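Local coordinates for protein putative oxidoreductase (Thermus thermophilus, PDB 2ISM) that is a putative oxidoreductase of the beta-propeller class that holds a calcium ion, at residues F314-E319 and N334-G339; G73-L78 and Y95-E100; K170-T175 and P194-L199; A35-P40 and L80-R85. All coordinates share one frame; numbering follows the deposited sequence.

Interaction 1: F314-E319 and N334-G339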
loop_
_atom_site.group_PDB
_atom_site.type_symbol
_atom_site.label_atom_id
_atom_site.label_comp_id
_atom_site.label_asym_id
_atom_site.label_seq_id
_atom_site.Cartn_x
_atom_site.Cartn_y
_atom_site.Cartn_z
ATOM N N PHE B 314 14.671 14.843 -4.827
ATOM C CA PHE B 314 13.989 15.858 -4.023
ATOM C C PHE B 314 14.847 16.414 -2.889
ATOM O O PHE B 314 14.379 17.221 -2.086
ATOM C CB PHE B 314 12.701 15.269 -3.444
ATOM C CG PHE B 314 11.656 14.982 -4.477
ATOM C CD1 PHE B 314 10.664 15.916 -4.757
ATOM C CD2 PHE B 314 11.687 13.796 -5.205
ATOM C CE1 PHE B 314 9.713 15.675 -5.750
ATOM C CE2 PHE B 314 10.741 13.544 -6.201
ATOM C CZ PHE B 314 9.754 14.486 -6.473
ATOM N N GLY B 315 16.102 15.982 -2.828
ATOM C CA GLY B 315 16.989 16.453 -1.782
ATOM C C GLY B 315 16.926 15.588 -0.535
ATOM O O GLY B 315 16.482 14.436 -0.580
ATOM N N ARG B 316 17.368 16.153 0.584
ATOM C CA ARG B 316 17.390 15.451 1.863
ATOM C C ARG B 316 15.978 15.130 2.354
ATOM O O ARG B 316 15.092 15.980 2.317
ATOM C CB ARG B 316 18.120 16.314 2.899
ATOM C CG ARG B 316 19.563 16.629 2.531
ATOM C CD ARG B 316 20.111 17.787 3.357
ATOM N NE ARG B 316 20.113 17.517 4.793
ATOM C CZ ARG B 316 20.997 16.737 5.411
ATOM N NH1 ARG B 316 21.959 16.138 4.720
ATOM N NH2 ARG B 316 20.922 16.564 6.724
ATOM N N LEU B 317 15.771 13.898 2.809
ATOM C CA LEU B 317 14.461 13.486 3.312
ATOM C C LEU B 317 14.439 13.040 4.772
ATOM O O LEU B 317 15.122 12.084 5.140
ATOM C CB LEU B 317 13.970 12.243 2.561
ATOM C CG LEU B 317 13.932 12.365 1.027
ATOM C CD1 LEU B 317 13.291 11.120 0.429
ATOM C CD2 LEU B 317 13.146 13.608 0.620
ATOM N N ARG B 318 13.654 13.725 5.602
ATOM C CA ARG B 318 13.599 13.395 7.025
ATOM C C ARG B 318 12.446 12.685 7.735
ATOM O O ARG B 318 12.668 11.726 8.476
ATOM C CB ARG B 318 13.700 14.756 7.727
ATOM C CG ARG B 318 13.985 14.666 9.220
ATOM C CD ARG B 318 14.212 16.048 9.828
ATOM N NE ARG B 318 15.529 16.610 9.522
ATOM C CZ ARG B 318 16.658 16.261 10.134
ATOM N NH1 ARG B 318 16.639 15.343 11.088
ATOM N NH2 ARG B 318 17.806 16.846 9.808
ATOM N N GLU B 319 11.221 13.152 7.513
ATOM C CA GLU B 319 10.054 12.543 8.146
ATOM C C GLU B 319 9.430 11.618 7.100
ATOM O O GLU B 319 9.544 11.852 5.898
ATOM C CB GLU B 319 9.011 13.582 8.594
ATOM C CG GLU B 319 7.619 13.008 8.926
ATOM C CD GLU B 319 7.595 12.156 10.191
ATOM O OE1 GLU B 319 8.367 11.180 10.269
ATOM O OE2 GLU B 319 6.794 12.461 11.106
ATOM N N ASN B 334 16.191 19.967 3.201
ATOM C CA ASN B 334 17.151 20.838 2.531
ATOM C C ASN B 334 17.581 22.133 3.200
ATOM O O ASN B 334 18.636 22.682 2.878
ATOM C CB ASN B 334 16.634 21.135 1.125
ATOM C CG ASN B 334 16.342 19.873 0.351
ATOM O OD1 ASN B 334 15.280 19.727 -0.259
ATOM N ND2 ASN B 334 17.287 18.948 0.373
ATOM N N ARG B 335 16.773 22.616 4.135
ATOM C CA ARG B 335 17.089 23.860 4.825
ATOM C C ARG B 335 17.633 23.660 6.239
ATOM O O ARG B 335 17.670 24.605 7.026
ATOM C CB ARG B 335 15.840 24.750 4.864
ATOM C CG ARG B 335 15.301 25.097 3.482
ATOM C CD ARG B 335 13.996 25.878 3.555
ATOM N NE ARG B 335 14.153 27.158 4.244
ATOM C CZ ARG B 335 13.148 27.980 4.526
ATOM N NH1 ARG B 335 11.910 27.659 4.175
ATOM N NH2 ARG B 335 13.378 29.123 5.164
ATOM N N ASP B 336 18.076 22.448 6.560
ATOM C CA ASP B 336 18.593 22.182 7.901
ATOM C C ASP B 336 20.061 22.555 8.096
ATOM O O ASP B 336 20.649 22.250 9.134
ATOM C CB ASP B 336 18.381 20.711 8.291
ATOM C CG ASP B 336 19.180 19.745 7.434
ATOM O OD1 ASP B 336 20.114 20.182 6.725
ATOM O OD2 ASP B 336 18.880 18.532 7.484
ATOM N N GLY B 337 20.647 23.214 7.102
ATOM C CA GLY B 337 22.035 23.624 7.205
ATOM C C GLY B 337 23.035 22.657 6.599
ATOM O O GLY B 337 24.229 22.950 6.548
ATOM N N ARG B 338 22.558 21.507 6.134
ATOM C CA ARG B 338 23.436 20.508 5.544
ATOM C C ARG B 338 23.029 20.170 4.111
ATOM O O ARG B 338 23.421 19.134 3.573
ATOM C CB ARG B 338 23.418 19.238 6.398
ATOM C CG ARG B 338 23.994 19.395 7.805
ATOM C CD ARG B 338 23.495 18.262 8.690
ATOM N NE ARG B 338 24.345 17.975 9.846
ATOM C CZ ARG B 338 24.480 18.757 10.912
ATOM N NH1 ARG B 338 23.825 19.907 10.998
ATOM N NH2 ARG B 338 25.265 18.371 11.909
ATOM N N GLY B 339 22.245 21.042 3.491
ATOM C CA GLY B 339 21.817 20.776 2.133
ATOM C C GLY B 339 21.847 21.982 1.217
ATOM O O GLY B 339 22.411 23.027 1.548
HETATM O O HOH W 1 23.045 16.531 2.014
#
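The backbones of Arg316 and Asn334 come within 5.4 Å at their CA atoms, where residues 314-316 lead into strand 317-322 and the loop 334-339 curls beside them. From there the Arg316 side chain reaches across to Asp336 and grips one oxygen side-on: NE lies 3.1 Å and NH2 2.9 Å from Asp336 OD2, both on its syn side. A bend at chi3 (61°) turns the guanidinium so that this oxygen falls at its edge, near its plane, although the two planar groups are 67° apart. On the anti side of Asp336 OD2, Arg318 NH2 makes a second salt bridge at 3.1 Å, and Ser333 OG bonds both Asp336 OD2 and Arg318 NE. Asp336 OD1 accepts from the backbone N of Arg338 at 2.8 Å, an Asx turn that helps to fix the carboxylate's rotation. Arg338 CB sits 3.6 Å above the centre of the Arg316 guanidinium, and a water joins Arg316 NH1 to Arg338 O. Two arginines on one oxygen would probably favour the ionised aspartate. The network ties the loop after strand 328-332 to strand 317-322, an edge strand of its antiparallel sheet, while Arg318 also packs on Trp34 of strand 33-38.

Interaction 2: G73-L78 and Y95-E100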
loop_
_atom_site.group_PDB
_atom_site.type_symbol
_atom_site.label_atom_id
_atom_site.label_comp_id
_atom_site.label_asym_id
_atom_site.label_seq_id
_atom_site.Cartn_x
_atom_site.Cartn_y
_atom_site.Cartn_z
ATOM N N GLY B 73 22.733 23.744 15.845
ATOM C CA GLY B 73 23.098 22.385 15.489
ATOM C C GLY B 73 21.907 21.608 14.956
ATOM O O GLY B 73 21.225 22.060 14.037
ATOM N N GLU B 74 21.648 20.444 15.545
ATOM C CA GLU B 74 20.538 19.585 15.129
ATOM C C GLU B 74 19.363 19.689 16.106
ATOM O O GLU B 74 18.410 18.906 16.034
ATOM C CB GLU B 74 21.029 18.133 15.057
ATOM C CG GLU B 74 22.397 18.005 14.385
ATOM C CD GLU B 74 23.033 16.633 14.539
ATOM O OE1 GLU B 74 22.835 15.984 15.586
ATOM O OE2 GLU B 74 23.754 16.212 13.612
ATOM N N SER B 75 19.419 20.676 16.996
ATOM C CA SER B 75 18.383 20.861 18.012
ATOM C C SER B 75 17.299 21.895 17.689
ATOM O O SER B 75 17.416 22.657 16.730
ATOM C CB SER B 75 19.047 21.224 19.348
ATOM O OG SER B 75 19.912 20.189 19.791
ATOM N N GLY B 76 16.251 21.909 18.513
ATOM C CA GLY B 76 15.141 22.839 18.347
ATOM C C GLY B 76 13.835 22.108 18.601
ATOM O O GLY B 76 13.734 21.347 19.564
ATOM N N LEU B 77 12.832 22.337 17.757
ATOM C CA LEU B 77 11.558 21.642 17.895
ATOM C C LEU B 77 11.435 20.376 17.057
ATOM O O LEU B 77 11.027 20.427 15.895
ATOM C CB LEU B 77 10.404 22.501 17.383
ATOM C CG LEU B 77 9.033 21.814 17.360
ATOM C CD1 LEU B 77 8.641 21.357 18.766
ATOM C CD2 LEU B 77 7.998 22.785 16.808
ATOM N N LEU B 78 11.780 19.236 17.641
ATOM C CA LEU B 78 11.737 17.997 16.879
ATOM C C LEU B 78 10.720 16.893 16.572
ATOM O O LEU B 78 10.382 16.666 15.410
ATOM C CB LEU B 78 12.901 17.215 17.505
ATOM C CG LEU B 78 14.162 18.078 17.702
ATOM C CD1 LEU B 78 15.215 17.302 18.483
ATOM C CD2 LEU B 78 14.714 18.530 16.340
ATOM N N TYR B 95 8.690 17.152 21.296
ATOM C CA TYR B 95 10.033 16.994 21.850
ATOM C C TYR B 95 10.778 18.266 21.466
ATOM O O TYR B 95 10.811 18.620 20.289
ATOM C CB TYR B 95 10.723 15.786 21.203
ATOM C CG TYR B 95 12.094 15.437 21.760
ATOM C CD1 TYR B 95 12.287 14.268 22.501
ATOM C CD2 TYR B 95 13.203 16.250 21.515
ATOM C CE1 TYR B 95 13.551 13.912 22.981
ATOM C CE2 TYR B 95 14.477 15.906 21.996
ATOM C CZ TYR B 95 14.641 14.735 22.725
ATOM O OH TYR B 95 15.883 14.372 23.194
ATOM N N ARG B 96 11.370 18.959 22.438
ATOM C CA ARG B 96 12.095 20.185 22.114
ATOM C C ARG B 96 13.336 20.424 22.966
ATOM O O ARG B 96 13.435 19.950 24.102
ATOM C CB ARG B 96 11.178 21.411 22.261
ATOM C CG ARG B 96 10.792 21.709 23.711
ATOM C CD ARG B 96 10.217 23.110 23.879
ATOM N NE ARG B 96 9.756 23.340 25.247
ATOM C CZ ARG B 96 9.261 24.490 25.694
ATOM N NH1 ARG B 96 9.163 25.536 24.882
ATOM N NH2 ARG B 96 8.848 24.589 26.953
ATOM N N THR B 97 14.279 21.171 22.396
ATOM C CA THR B 97 15.495 21.545 23.100
ATOM C C THR B 97 15.170 22.945 23.624
ATOM O O THR B 97 14.782 23.826 22.850
ATOM C CB THR B 97 16.704 21.648 22.143
ATOM O OG1 THR B 97 16.732 20.509 21.274
ATOM C CG2 THR B 97 18.007 21.695 22.941
ATOM N N VAL B 98 15.302 23.153 24.931
ATOM C CA VAL B 98 15.002 24.458 25.505
ATOM C C VAL B 98 16.217 25.004 26.257
ATOM O O VAL B 98 17.040 24.236 26.760
ATOM C CB VAL B 98 13.772 24.376 26.457
ATOM C CG1 VAL B 98 14.147 23.685 27.756
ATOM C CG2 VAL B 98 13.220 25.770 26.716
ATOM N N ALA B 99 16.329 26.330 26.323
ATOM C CA ALA B 99 17.451 26.973 27.002
ATOM C C ALA B 99 17.049 27.716 28.276
ATOM O O ALA B 99 17.875 27.913 29.170
ATOM C CB ALA B 99 18.152 27.937 26.042
ATOM N N GLU B 100 15.786 28.122 28.360
ATOM C CA GLU B 100 15.295 28.852 29.528
ATOM C C GLU B 100 15.380 28.058 30.829
ATOM O O GLU B 100 14.713 27.036 30.994
ATOM C CB GLU B 100 13.849 29.301 29.301
ATOM C CG GLU B 100 13.695 30.517 28.400
ATOM C CD GLU B 100 14.360 31.755 28.975
ATOM O OE1 GLU B 100 14.296 31.947 30.210
ATOM O OE2 GLU B 100 14.936 32.543 28.193
#
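The open end of the beta hairpin formed by strands 77-82 and 92-98 is where residues 73-78 meet residues 95-100, in one four-stranded antiparallel sheet of the beta-propeller. Leu77 and Arg96 form an antiparallel non-hydrogen-bonded pair with their CA atoms 4.5 Å apart. Beside this pair, Thr97 N donates to Gly76 O over 2.9 Å, and the same oxygen receives a CA-H...O contact from Arg96. One step toward the hairpin turn, Leu78 N gives Tyr95 O a weak bond, bent to 125° at the hydrogen.

Before the strand proper begins, a side chain takes over from the backbone: Gly76 N donates to Thr97 OG1 at 3.1 Å with an angle of 155°. The threonine hydroxyl is set for this by its first torsion (chi1 -46°), which holds OG1 beside its own backbone N, and OG1 and CG2 both lie against Ser75. Ser75 CB comes within 3.1 Å of Thr97 OG1, while Ser75 OG is bonded outside the pair to Ser136 OG and Gly133 O. On the same side of the hairpin, Leu78 and Tyr95 run alongside each other, pointing the same way; Leu78 CD1 meets the ring obliquely, 3.8 Å from Tyr95 CD2.

Both peptide polar atoms of Gly76, N and O, are thus satisfied by the single residue Thr97, one through its side chain and one through its main chain. This double grip implies that pairing is carried one residue beyond the strand, to Gly76; Ser75 and Gly76 are buried.

Interaction 3: K170-T175 and P194-L199; sequences KILRLT and PEVYSL
Lys170 opens the contact by running alongside Leu199, and its CD presses to 3.4 Å from Leu199 CB, tighter than a usual carbon-carbon contact. Bends at chi2 and chi4 carry the lysine chain past the methyls of Val196, and NZ ends among the carbonyl oxygens of Asp163, Ser166 and Gly168.

At Ile171 the backbone pairs with Ser198: its N donates to Ser198 O at 3.1 Å. Ile171 O accepts twice, from Ser198 N at 3.1 Å and from Tyr197 N at 2.8 Å, both donors in the carbonyl plane. Two residues thus face one, a classic beta bulge, which shifts the register by a residue on strand 196-199, an edge strand of its four-stranded antiparallel propeller sheet. Ser198 OG leans against Ile171 CB and bonds to His201 NE2.

Leu172, past the bulge, pairs with Val196 as a non-hydrogen-bonded pair whose side chains diverge, though Leu172 CD2 still touches Val196 CG2.

Arg173 N donates to Glu195 O at 3.0 Å. The side chain crosses Tyr197 obliquely: Tyr197 CE1 lies 3.7 Å above one face of the Arg173 guanidinium, toward its rim, and the two planes are 39° apart. Asp145 holds Arg173 NH1 in a salt bridge.

Last comes Leu174, whose CD2 rests 3.5 Å from Glu195 CG, on the aliphatic part of a glutamate whose carboxylate pairs with Arg193.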
loop_
_atom_site.group_PDB
_atom_site.type_symbol
_atom_site.label_atom_id
_atom_site.label_comp_id
_atom_site.label_asym_id
_atom_site.label_seq_id
_atom_site.Cartn_x
_atom_site.Cartn_y
_atom_site.Cartn_z
ATOM N N LYS B 170 19.373 6.735 24.299
ATOM C CA LYS B 170 18.364 5.749 24.664
ATOM C C LYS B 170 17.085 5.856 23.858
ATOM O O LYS B 170 16.905 6.752 23.037
ATOM C CB LYS B 170 17.942 5.956 26.127
ATOM C CG LYS B 170 19.060 6.057 27.160
ATOM C CD LYS B 170 19.725 4.714 27.408
ATOM C CE LYS B 170 20.597 4.763 28.658
ATOM N NZ LYS B 170 21.693 5.770 28.550
ATOM N N ILE B 171 16.207 4.892 24.107
ATOM C CA ILE B 171 14.861 4.907 23.572
ATOM C C ILE B 171 14.115 4.750 24.891
ATOM O O ILE B 171 14.350 3.796 25.642
ATOM C CB ILE B 171 14.530 3.729 22.633
ATOM C CG1 ILE B 171 15.195 3.951 21.270
ATOM C CG2 ILE B 171 13.015 3.644 22.432
ATOM C CD1 ILE B 171 14.859 2.881 20.234
ATOM N N LEU B 172 13.258 5.715 25.199
ATOM C CA LEU B 172 12.507 5.692 26.441
ATOM C C LEU B 172 11.067 5.300 26.177
ATOM O O LEU B 172 10.570 5.469 25.066
ATOM C CB LEU B 172 12.542 7.083 27.090
ATOM C CG LEU B 172 13.903 7.801 27.098
ATOM C CD1 LEU B 172 13.730 9.231 27.600
ATOM C CD2 LEU B 172 14.883 7.039 27.969
ATOM N N ARG B 173 10.400 4.769 27.199
ATOM C CA ARG B 173 8.996 4.399 27.068
ATOM C C ARG B 173 8.251 4.883 28.306
ATOM O O ARG B 173 8.580 4.511 29.432
ATOM C CB ARG B 173 8.816 2.891 26.919
ATOM C CG ARG B 173 7.391 2.531 26.527
ATOM C CD ARG B 173 7.194 1.039 26.383
ATOM N NE ARG B 173 7.334 0.360 27.661
ATOM C CZ ARG B 173 6.687 -0.754 27.981
ATOM N NH1 ARG B 173 5.855 -1.308 27.115
ATOM N NH2 ARG B 173 6.875 -1.315 29.167
ATOM N N LEU B 174 7.247 5.719 28.082
ATOM C CA LEU B 174 6.480 6.306 29.168
ATOM C C LEU B 174 4.980 6.124 28.967
ATOM O O LEU B 174 4.531 5.741 27.894
ATOM C CB LEU B 174 6.764 7.806 29.219
ATOM C CG LEU B 174 8.182 8.321 28.954
ATOM C CD1 LEU B 174 8.134 9.835 28.771
ATOM C CD2 LEU B 174 9.106 7.944 30.103
ATOM N N THR B 175 4.208 6.408 30.010
ATOM C CA THR B 175 2.760 6.346 29.889
ATOM C C THR B 175 2.475 7.730 29.312
ATOM O O THR B 175 3.348 8.603 29.335
ATOM C CB THR B 175 2.063 6.247 31.254
ATOM O OG1 THR B 175 2.323 7.441 32.005
ATOM C CG2 THR B 175 2.560 5.032 32.027
ATOM N N PRO B 194 14.279 4.564 35.319
ATOM C CA PRO B 194 13.159 3.669 35.017
ATOM C C PRO B 194 12.485 3.917 33.666
ATOM O O PRO B 194 11.749 3.065 33.169
ATOM C CB PRO B 194 12.219 3.883 36.204
ATOM C CG PRO B 194 12.455 5.325 36.553
ATOM C CD PRO B 194 13.966 5.445 36.458
ATOM N N GLU B 195 12.747 5.074 33.064
ATOM C CA GLU B 195 12.152 5.403 31.771
ATOM C C GLU B 195 12.814 4.667 30.602
ATOM O O GLU B 195 12.231 4.556 29.526
ATOM C CB GLU B 195 12.238 6.912 31.507
ATOM C CG GLU B 195 11.561 7.784 32.562
ATOM C CD GLU B 195 12.480 8.134 33.720
ATOM O OE1 GLU B 195 13.537 7.487 33.867
ATOM O OE2 GLU B 195 12.136 9.060 34.485
ATOM N N VAL B 196 14.024 4.156 30.816
ATOM C CA VAL B 196 14.763 3.476 29.750
ATOM C C VAL B 196 14.161 2.182 29.220
ATOM O O VAL B 196 13.868 1.261 29.983
ATOM C CB VAL B 196 16.217 3.182 30.182
ATOM C CG1 VAL B 196 16.928 2.353 29.115
ATOM C CG2 VAL B 196 16.957 4.485 30.404
ATOM N N TYR B 197 13.989 2.128 27.901
ATOM C CA TYR B 197 13.447 0.955 27.233
ATOM C C TYR B 197 14.607 0.200 26.583
ATOM O O TYR B 197 14.703 -1.021 26.706
ATOM C CB TYR B 197 12.431 1.369 26.173
ATOM C CG TYR B 197 11.651 0.215 25.578
ATOM C CD1 TYR B 197 10.709 -0.482 26.337
ATOM C CD2 TYR B 197 11.839 -0.164 24.248
ATOM C CE1 TYR B 197 9.967 -1.527 25.782
ATOM C CE2 TYR B 197 11.108 -1.206 23.684
ATOM C CZ TYR B 197 10.172 -1.879 24.455
ATOM O OH TYR B 197 9.427 -2.886 23.890
ATOM N N SER B 198 15.475 0.931 25.881
ATOM C CA SER B 198 16.657 0.337 25.247
ATOM C C SER B 198 17.824 1.323 25.338
ATOM O O SER B 198 17.616 2.527 25.474
ATOM C CB SER B 198 16.381 -0.037 23.780
ATOM O OG SER B 198 16.121 1.096 22.973
ATOM N N LEU B 199 19.050 0.816 25.282
ATOM C CA LEU B 199 20.222 1.683 25.390
ATOM C C LEU B 199 21.262 1.365 24.323
ATOM O O LEU B 199 21.051 0.492 23.486
ATOM C CB LEU B 199 20.860 1.541 26.779
ATOM C CG LEU B 199 21.485 0.184 27.129
ATOM C CD1 LEU B 199 22.477 0.363 28.271
ATOM C CD2 LEU B 199 20.403 -0.822 27.497
#

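Interaction 4: A35-P40 and L80-R85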
loop_
_atom_site.group_PDB
_atom_site.type_symbol
_atom_site.label_atom_id
_atom_site.label_comp_id
_atom_site.label_asym_id
_atom_site.label_seq_id
_atom_site.Cartn_x
_atom_site.Cartn_y
_atom_site.Cartn_z
ATOM N N ALA B 35 8.559 16.607 11.891
ATOM C CA ALA B 35 7.553 15.583 12.156
ATOM C C ALA B 35 6.166 16.018 11.706
ATOM O O ALA B 35 5.877 17.213 11.619
ATOM C CB ALA B 35 7.529 15.263 13.650
ATOM N N LEU B 36 5.318 15.030 11.430
ATOM C CA LEU B 36 3.950 15.258 10.994
ATOM C C LEU B 36 2.978 14.585 11.949
ATOM O O LEU B 36 3.297 13.560 12.547
ATOM C CB LEU B 36 3.723 14.667 9.597
ATOM C CG LEU B 36 4.563 15.208 8.445
ATOM C CD1 LEU B 36 4.244 14.422 7.178
ATOM C CD2 LEU B 36 4.270 16.691 8.250
ATOM N N ALA B 37 1.794 15.175 12.081
ATOM C CA ALA B 37 0.730 14.634 12.923
ATOM C C ALA B 37 -0.553 14.837 12.133
ATOM O O ALA B 37 -0.827 15.936 11.660
ATOM C CB ALA B 37 0.656 15.380 14.251
ATOM N N PHE B 38 -1.334 13.774 11.984
ATOM C CA PHE B 38 -2.574 13.845 11.224
ATOM C C PHE B 38 -3.773 13.976 12.151
ATOM O O PHE B 38 -4.048 13.088 12.954
ATOM C CB PHE B 38 -2.705 12.591 10.352
ATOM C CG PHE B 38 -1.568 12.411 9.380
ATOM C CD1 PHE B 38 -1.590 13.041 8.140
ATOM C CD2 PHE B 38 -0.460 11.638 9.719
ATOM C CE1 PHE B 38 -0.522 12.909 7.249
ATOM C CE2 PHE B 38 0.613 11.500 8.837
ATOM C CZ PHE B 38 0.579 12.137 7.599
ATOM N N LEU B 39 -4.473 15.100 12.044
ATOM C CA LEU B 39 -5.642 15.349 12.873
ATOM C C LEU B 39 -6.823 14.547 12.351
ATOM O O LEU B 39 -6.995 14.394 11.144
ATOM C CB LEU B 39 -5.993 16.839 12.863
ATOM C CG LEU B 39 -4.956 17.779 13.484
ATOM C CD1 LEU B 39 -5.335 19.225 13.204
ATOM C CD2 LEU B 39 -4.865 17.524 14.976
ATOM N N PRO B 40 -7.659 14.028 13.262
ATOM C CA PRO B 40 -8.830 13.236 12.871
ATOM C C PRO B 40 -9.761 13.934 11.875
ATOM O O PRO B 40 -10.391 13.280 11.043
ATOM C CB PRO B 40 -9.509 12.938 14.211
ATOM C CG PRO B 40 -9.077 14.083 15.090
ATOM C CD PRO B 40 -7.623 14.236 14.719
ATOM N N LEU B 80 6.883 15.080 17.246
ATOM C CA LEU B 80 5.513 15.542 17.476
ATOM C C LEU B 80 4.575 14.335 17.434
ATOM O O LEU B 80 4.726 13.468 16.575
ATOM C CB LEU B 80 5.116 16.532 16.373
ATOM C CG LEU B 80 3.833 17.349 16.508
ATOM C CD1 LEU B 80 4.022 18.430 17.563
ATOM C CD2 LEU B 80 3.496 17.982 15.165
ATOM N N ALA B 81 3.619 14.268 18.357
ATOM C CA ALA B 81 2.671 13.153 18.360
ATOM C C ALA B 81 1.398 13.479 19.123
ATOM O O ALA B 81 1.442 14.080 20.195
ATOM C CB ALA B 81 3.323 11.903 18.950
ATOM N N LEU B 82 0.259 13.083 18.564
ATOM C CA LEU B 82 -1.025 13.334 19.212
ATOM C C LEU B 82 -1.274 12.273 20.281
ATOM O O LEU B 82 -0.813 11.136 20.155
ATOM C CB LEU B 82 -2.168 13.278 18.187
ATOM C CG LEU B 82 -2.093 14.159 16.940
ATOM C CD1 LEU B 82 -3.305 13.886 16.061
ATOM C CD2 LEU B 82 -2.050 15.626 17.335
ATOM N N HIS B 83 -1.997 12.649 21.331
ATOM C CA HIS B 83 -2.333 11.715 22.401
ATOM C C HIS B 83 -3.116 10.578 21.741
ATOM O O HIS B 83 -3.886 10.813 20.817
ATOM C CB HIS B 83 -3.202 12.420 23.451
ATOM C CG HIS B 83 -3.483 11.592 24.666
ATOM N ND1 HIS B 83 -4.278 10.466 24.633
ATOM C CD2 HIS B 83 -3.076 11.728 25.950
ATOM C CE1 HIS B 83 -4.348 9.944 25.845
ATOM N NE2 HIS B 83 -3.627 10.691 26.662
ATOM N N PRO B 84 -2.915 9.330 22.193
ATOM C CA PRO B 84 -3.631 8.190 21.605
ATOM C C PRO B 84 -5.152 8.357 21.554
ATOM O O PRO B 84 -5.806 7.847 20.641
ATOM C CB PRO B 84 -3.208 7.026 22.498
ATOM C CG PRO B 84 -1.811 7.389 22.854
ATOM C CD PRO B 84 -1.938 8.869 23.192
ATOM N N ARG B 85 -5.711 9.064 22.533
ATOM C CA ARG B 85 -7.156 9.285 22.590
ATOM C C ARG B 85 -7.561 10.704 22.185
ATOM O O ARG B 85 -8.573 11.233 22.646
ATOM C CB ARG B 85 -7.679 8.968 23.995
ATOM C CG ARG B 85 -7.416 7.528 24.423
ATOM C CD ARG B 85 -8.242 7.121 25.636
ATOM N NE ARG B 85 -7.884 7.853 26.848
ATOM C CZ ARG B 85 -6.700 7.771 27.451
ATOM N NH1 ARG B 85 -5.752 6.988 26.955
ATOM N NH2 ARG B 85 -6.470 8.464 28.558
HETATM O O HOH W 2 2.975 12.184 14.790
#
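Ala37 offers the small knob at the middle of this contact: its CB sits between two leucines of the other strand, 4.0 Å from Leu80 CD2 and 4.0 Å from Leu82 CG. Two residues back along the strand, Ala35 CB lies against the base of Leu80, 3.9 Å from its CB. The leucine's first torsion (chi1 -169°) sets CG opposite its own backbone N, and CD2 is thereby carried from Ala35 to Ala37. Leu82 is the larger bump. Leu82 CD1 reaches the backbone at Phe38, 3.3 Å from Phe38 O, while Leu82 CD2 meets Leu39 CD2 at 4.1 Å, the two side chains crossing at about a right angle.

No direct hydrogen bond links the segments. Instead a water donates to Leu36 O (2.7 Å) and Leu80 O (2.8 Å), bridging the two carbonyls. Strands 35-38 and 80-82 run nearly parallel, 13° between their directions and 6.2 Å at closest approach, yet each hydrogen-bonds within its own sheet, Ala37 to Leu45 and Ala81 to Tyr93. Small alanines meeting branched leucines between the first strands of two successive four-stranded sheets is blade-to-blade packing, as expected of a beta-propeller.

Along the chain, interactions 4 and 2 interlock, their segments alternating, and interactions 3 and 1 follow in turn. Interactions 2 and 4 share strand 77-82: one pairs it within its own sheet, the other packs it against strand 33-38 of the preceding sheet, and they touch where Leu78 O meets Ala35 CB. Interaction 1, in the sheet that holds both chain ends (strands 23-27 and 348-351), reaches both: Arg338 NH2 forms a salt bridge to Glu74 OE2, and Glu319 OE2 probably bonds Leu36 N. Chain-terminal and early sheets are thus joined, consistent with ring closure. Interaction 3 stands apart, its centre about 28 Å from that of interaction 1, across the chain's centre.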